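Local coordinates for protein BAG family molecular chaperone regulator 4 (Arabidopsis thaliana, PDB 4HWH) that acts as a co-chaperone that binds the ATPase domain of HSP70/HSC70 chaperones and probably regulates programmed cell death and stress responses, at residues Glu25-Asn29 and Gly30-Val34; Lys63-Arg66 and Lys67-Arg71. One frame throughout, in Å; residues are numbered along the deposited sequence.

Contact 1 of 2, residues Glu25-Asn29 and Gly30-Val34; sequences EVAVN and GGTQV
Thr32 lays its hydroxyl over the carbonyl of Ala27, the chain having folded back on the last turn of helix 3-29. Its OG1 donates to Ala27 O at 2.7 Å from above the carbonyl plane rather than along a lone pair, and it also lies 3.1 Å from Ala27 CB. The hydroxyl gets there because chi1 of 69° sets OG1 between the backbone N and the carbonyl carbon. Thr32 N donates to the same oxygen at 3.0 Å and from the same face, so one carbonyl is gripped twice by one residue.

That backbone bond from Thr32 N to Ala27 O, together with the one from Gly31 N to Val28 O at 3.0 Å and the positive phi of Gly31 (91°), makes a Schellman motif. Gly30 N still bonds to Val26 O, as in the helix before it. A water donates to both Val28 O and Thr32 O, bridging the helix end to the outgoing chain.

Val34, two residues on, brings its CG2 methyl against the side of the last turn. That methyl lies 3.8 Å from Val28 CG2, the two side chains crossing at about a right angle, and 3.9 Å from Ala27 CB. Phe39 of helix 36-54 touches both valines.

Contact 2 of 2, residues Lys63-Arg66 and Lys67-Arg71; sequences KVQR and KAEVR
The first two turns of helix 63-86, the last helix of the three-helix BAG domain, bring Gln65 and Glu69 together one turn apart. Their side chains lie alongside each other and point the same way, with Gln65 NE2 2.9 Å from Glu69 OE2. Amide and carboxylate are not coplanar, their planes being 38° apart. Both side chains start with CG anti to the backbone N and then bend at the second torsion, Gln65 with chi2 58° and Glu69 with 60°; the similar bends bring both ends round to the same side. Gln65 OE1 lies on the other branch of the amide, 4.2 Å from Ala68 CB.

Glu69 is the buried member of the pair. Its OE1 forms a salt bridge with Arg72 on the same helix, and OE2 makes a weak hydrogen bond with Thr11 OG1 of helix 3-29. The arginine charge would be expected to favour the ionised carboxylate.

Beneath the side chains runs the regular i to i+4 ladder of an alpha-helix: Glu69 N bonds to Gln65 O at 2.9 Å, and Val70 N to Arg66 O at 3.0 Å. Val70 also brings its CG2 methyl to 3.3 Å from Arg66 O.

Within the bundle this end of the helix faces both others, Gln65 packing on Val7 and Thr11 and Glu69 on Val10 and Val14, all of helix 3-29, while Arg66 and Val70 meet Leu53 of helix 36-54. Arg66 NH1 donates to Ile56 O and Lys63 NZ to Ala58 O, two carbonyls of the chain that follows helix 36-54.

In the fold
Contact 1 and contact 2 lie on opposite sides of the chain's centre, with their own centres about 31 Å apart and their nearest atoms about 16 Å apart, so neither touches the other. Both are local surface contacts within the BAG domain, but contact 1 finishes a helix, whereas contact 2 belongs to the opening turns of another. Backbone carbonyls at the end of helix 3-29 are taken up by glycines, a threonine and a water; in residues 63-71 the carbonyls follow an uninterrupted helical pattern and charged side chains engage Arg72 or carbonyls after helix 36-54. Contact 1 reaches helix 36-54 through valines on Phe39, while contact 2 meets both other helices and includes a buried glutamate.

Contact 1 of 2, residues Glu25-Asn29 and Gly30-Val34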
loop_
_atom_site.group_PDB
_atom_site.type_symbol
_atom_site.label_atom_id
_atom_site.label_comp_id
_atom_site.label_asym_id
_atom_site.label_seq_id
_atom_site.Cartn_x
_atom_site.Cartn_y
_atom_site.Cartn_z
ATOM N N GLU A 25 -0.090 12.214 -2.555
ATOM C CA GLU A 25 -0.436 13.234 -1.576
ATOM C C GLU A 25 0.186 14.575 -1.929
ATOM O O GLU A 25 -0.445 15.624 -1.775
ATOM C CB GLU A 25 0.011 12.846 -0.173
ATOM C CG GLU A 25 -0.149 14.005 0.789
ATOM C CD GLU A 25 0.419 13.739 2.162
ATOM O OE1 GLU A 25 1.171 12.755 2.323
ATOM O OE2 GLU A 25 0.110 14.533 3.078
ATOM N N VAL A 26 1.438 14.531 -2.378
ATOM C CA VAL A 26 2.158 15.734 -2.768
ATOM C C VAL A 26 1.484 16.397 -3.966
ATOM O O VAL A 26 1.309 17.616 -3.998
ATOM C CB VAL A 26 3.632 15.423 -3.097
ATOM C CG1 VAL A 26 4.288 16.606 -3.794
ATOM C CG2 VAL A 26 4.391 15.055 -1.825
ATOM N N ALA A 27 1.091 15.588 -4.944
ATOM C CA ALA A 27 0.397 16.108 -6.117
ATOM C C ALA A 27 -0.878 16.848 -5.707
ATOM O O ALA A 27 -1.121 17.976 -6.139
ATOM C CB ALA A 27 0.079 14.982 -7.089
ATOM N N VAL A 28 -1.686 16.210 -4.866
ATOM C CA VAL A 28 -2.906 16.831 -4.351
ATOM C C VAL A 28 -2.610 18.109 -3.569
ATOM O O VAL A 28 -3.295 19.122 -3.723
ATOM C CB VAL A 28 -3.690 15.869 -3.435
ATOM C CG1 VAL A 28 -4.795 16.622 -2.699
ATOM C CG2 VAL A 28 -4.265 14.715 -4.246
ATOM N N ASN A 29 -1.596 18.054 -2.717
ATOM C CA ASN A 29 -1.233 19.206 -1.902
ATOM C C ASN A 29 -0.845 20.402 -2.768
ATOM O O ASN A 29 -1.169 21.546 -2.446
ATOM C CB ASN A 29 -0.095 18.842 -0.945
ATOM C CG ASN A 29 0.191 19.933 0.065
ATOM O OD1 ASN A 29 0.668 21.012 -0.286
ATOM N ND2 ASN A 29 -0.086 19.650 1.333
ATOM N N GLY A 30 -0.157 20.122 -3.869
ATOM C CA GLY A 30 0.270 21.154 -4.798
ATOM C C GLY A 30 -0.827 21.637 -5.730
ATOM O O GLY A 30 -0.587 22.473 -6.598
ATOM N N GLY A 31 -2.035 21.104 -5.558
ATOM C CA GLY A 31 -3.188 21.586 -6.295
ATOM C C GLY A 31 -3.473 20.886 -7.613
ATOM O O GLY A 31 -4.286 21.362 -8.404
ATOM N N THR A 32 -2.818 19.756 -7.859
ATOM C CA THR A 32 -3.070 19.005 -9.086
ATOM C C THR A 32 -4.302 18.109 -8.953
ATOM O O THR A 32 -4.534 17.497 -7.908
ATOM C CB THR A 32 -1.860 18.148 -9.504
ATOM O OG1 THR A 32 -1.689 17.071 -8.576
ATOM C CG2 THR A 32 -0.597 18.986 -9.541
ATOM N N GLN A 33 -5.093 18.043 -10.020
ATOM C CA GLN A 33 -6.277 17.194 -10.041
ATOM C C GLN A 33 -5.885 15.759 -10.381
ATOM O O GLN A 33 -5.644 15.428 -11.541
ATOM C CB GLN A 33 -7.300 17.721 -11.049
ATOM C CG GLN A 33 -8.629 16.982 -11.029
ATOM C CD GLN A 33 -9.641 17.572 -11.993
ATOM O OE1 GLN A 33 -9.367 18.568 -12.665
ATOM N NE2 GLN A 33 -10.818 16.961 -12.065
ATOM N N VAL A 34 -5.817 14.917 -9.355
ATOM C CA VAL A 34 -5.385 13.535 -9.514
ATOM C C VAL A 34 -6.544 12.629 -9.924
ATOM O O VAL A 34 -7.590 12.609 -9.271
ATOM C CB VAL A 34 -4.751 13.000 -8.216
ATOM C CG1 VAL A 34 -4.406 11.528 -8.354
ATOM C CG2 VAL A 34 -3.511 13.813 -7.859
HETATM O O HOH W 1 -5.420 19.273 -5.778
#

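Contact 2 of 2, residues Lys63-Arg66 and Lys67-Arg71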
loop_
_atom_site.group_PDB
_atom_site.type_symbol
_atom_site.label_atom_id
_atom_site.label_comp_id
_atom_site.label_asym_id
_atom_site.label_seq_id
_atom_site.Cartn_x
_atom_site.Cartn_y
_atom_site.Cartn_z
ATOM N N LYS A 63 6.532 -14.909 10.871
ATOM C CA LYS A 63 5.153 -14.554 11.182
ATOM C C LYS A 63 5.073 -13.157 11.793
ATOM O O LYS A 63 4.094 -12.438 11.595
ATOM C CB LYS A 63 4.517 -15.578 12.126
ATOM C CG LYS A 63 3.041 -15.310 12.402
ATOM C CD LYS A 63 2.450 -16.270 13.426
ATOM C CE LYS A 63 2.161 -17.639 12.825
ATOM N NZ LYS A 63 3.389 -18.469 12.699
ATOM N N VAL A 64 6.108 -12.776 12.534
ATOM C CA VAL A 64 6.149 -11.455 13.149
ATOM C C VAL A 64 6.231 -10.351 12.096
ATOM O O VAL A 64 5.441 -9.408 12.112
ATOM C CB VAL A 64 7.333 -11.317 14.124
ATOM C CG1 VAL A 64 7.456 -9.880 14.612
ATOM C CG2 VAL A 64 7.171 -12.277 15.293
ATOM N N GLN A 65 7.192 -10.468 11.186
ATOM C CA GLN A 65 7.355 -9.480 10.128
ATOM C C GLN A 65 6.169 -9.504 9.169
ATOM O O GLN A 65 5.786 -8.470 8.620
ATOM C CB GLN A 65 8.665 -9.702 9.368
ATOM C CG GLN A 65 8.844 -8.797 8.153
ATOM C CD GLN A 65 8.783 -7.317 8.499
ATOM O OE1 GLN A 65 9.345 -6.875 9.501
ATOM N NE2 GLN A 65 8.103 -6.542 7.659
ATOM N N ARG A 66 5.588 -10.683 8.970
ATOM C CA ARG A 66 4.401 -10.804 8.134
ATOM C C ARG A 66 3.283 -9.952 8.714
ATOM O O ARG A 66 2.664 -9.155 8.011
ATOM C CB ARG A 66 3.940 -12.261 8.034
ATOM C CG ARG A 66 2.764 -12.457 7.080
ATOM C CD ARG A 66 2.174 -13.857 7.176
ATOM N NE ARG A 66 1.453 -14.059 8.429
ATOM C CZ ARG A 66 1.051 -15.244 8.878
ATOM N NH1 ARG A 66 1.301 -16.343 8.179
ATOM N NH2 ARG A 66 0.402 -15.329 10.031
ATOM N N LYS A 67 3.031 -10.130 10.006
ATOM C CA LYS A 67 1.992 -9.387 10.701
ATOM C C LYS A 67 2.305 -7.895 10.690
ATOM O O LYS A 67 1.406 -7.062 10.585
ATOM C CB LYS A 67 1.859 -9.894 12.138
ATOM C CG LYS A 67 0.647 -9.364 12.890
ATOM C CD LYS A 67 0.646 -9.862 14.330
ATOM C CE LYS A 67 -0.516 -9.287 15.121
ATOM N NZ LYS A 67 -0.494 -9.742 16.541
ATOM N N ALA A 68 3.587 -7.563 10.798
ATOM C CA ALA A 68 4.024 -6.174 10.736
ATOM C C ALA A 68 3.669 -5.556 9.386
ATOM O O ALA A 68 3.202 -4.422 9.312
ATOM C CB ALA A 68 5.518 -6.079 10.982
ATOM N N GLU A 69 3.887 -6.314 8.317
ATOM C CA GLU A 69 3.626 -5.822 6.972
ATOM C C GLU A 69 2.129 -5.661 6.725
ATOM O O GLU A 69 1.698 -4.760 6.006
ATOM C CB GLU A 69 4.231 -6.765 5.936
ATOM C CG GLU A 69 4.567 -6.081 4.637
ATOM C CD GLU A 69 5.577 -4.965 4.827
ATOM O OE1 GLU A 69 5.488 -3.957 4.103
ATOM O OE2 GLU A 69 6.454 -5.093 5.707
ATOM N N VAL A 70 1.334 -6.541 7.326
ATOM C CA VAL A 70 -0.111 -6.434 7.211
ATOM C C VAL A 70 -0.572 -5.097 7.783
ATOM O O VAL A 70 -1.396 -4.404 7.186
ATOM C CB VAL A 70 -0.826 -7.602 7.923
ATOM C CG1 VAL A 70 -2.330 -7.341 8.019
ATOM C CG2 VAL A 70 -0.552 -8.911 7.190
ATOM N N ARG A 71 -0.025 -4.736 8.940
ATOM C CA ARG A 71 -0.393 -3.488 9.597
ATOM C C ARG A 71 0.037 -2.279 8.774
ATOM O O ARG A 71 -0.695 -1.294 8.684
ATOM C CB ARG A 71 0.207 -3.418 11.006
ATOM C CG ARG A 71 -0.382 -4.437 11.972
ATOM C CD ARG A 71 0.219 -4.301 13.363
ATOM N NE ARG A 71 -0.344 -5.269 14.299
ATOM C CZ ARG A 71 -0.000 -5.356 15.581
ATOM N NH1 ARG A 71 0.909 -4.532 16.083
ATOM N NH2 ARG A 71 -0.565 -6.268 16.360
#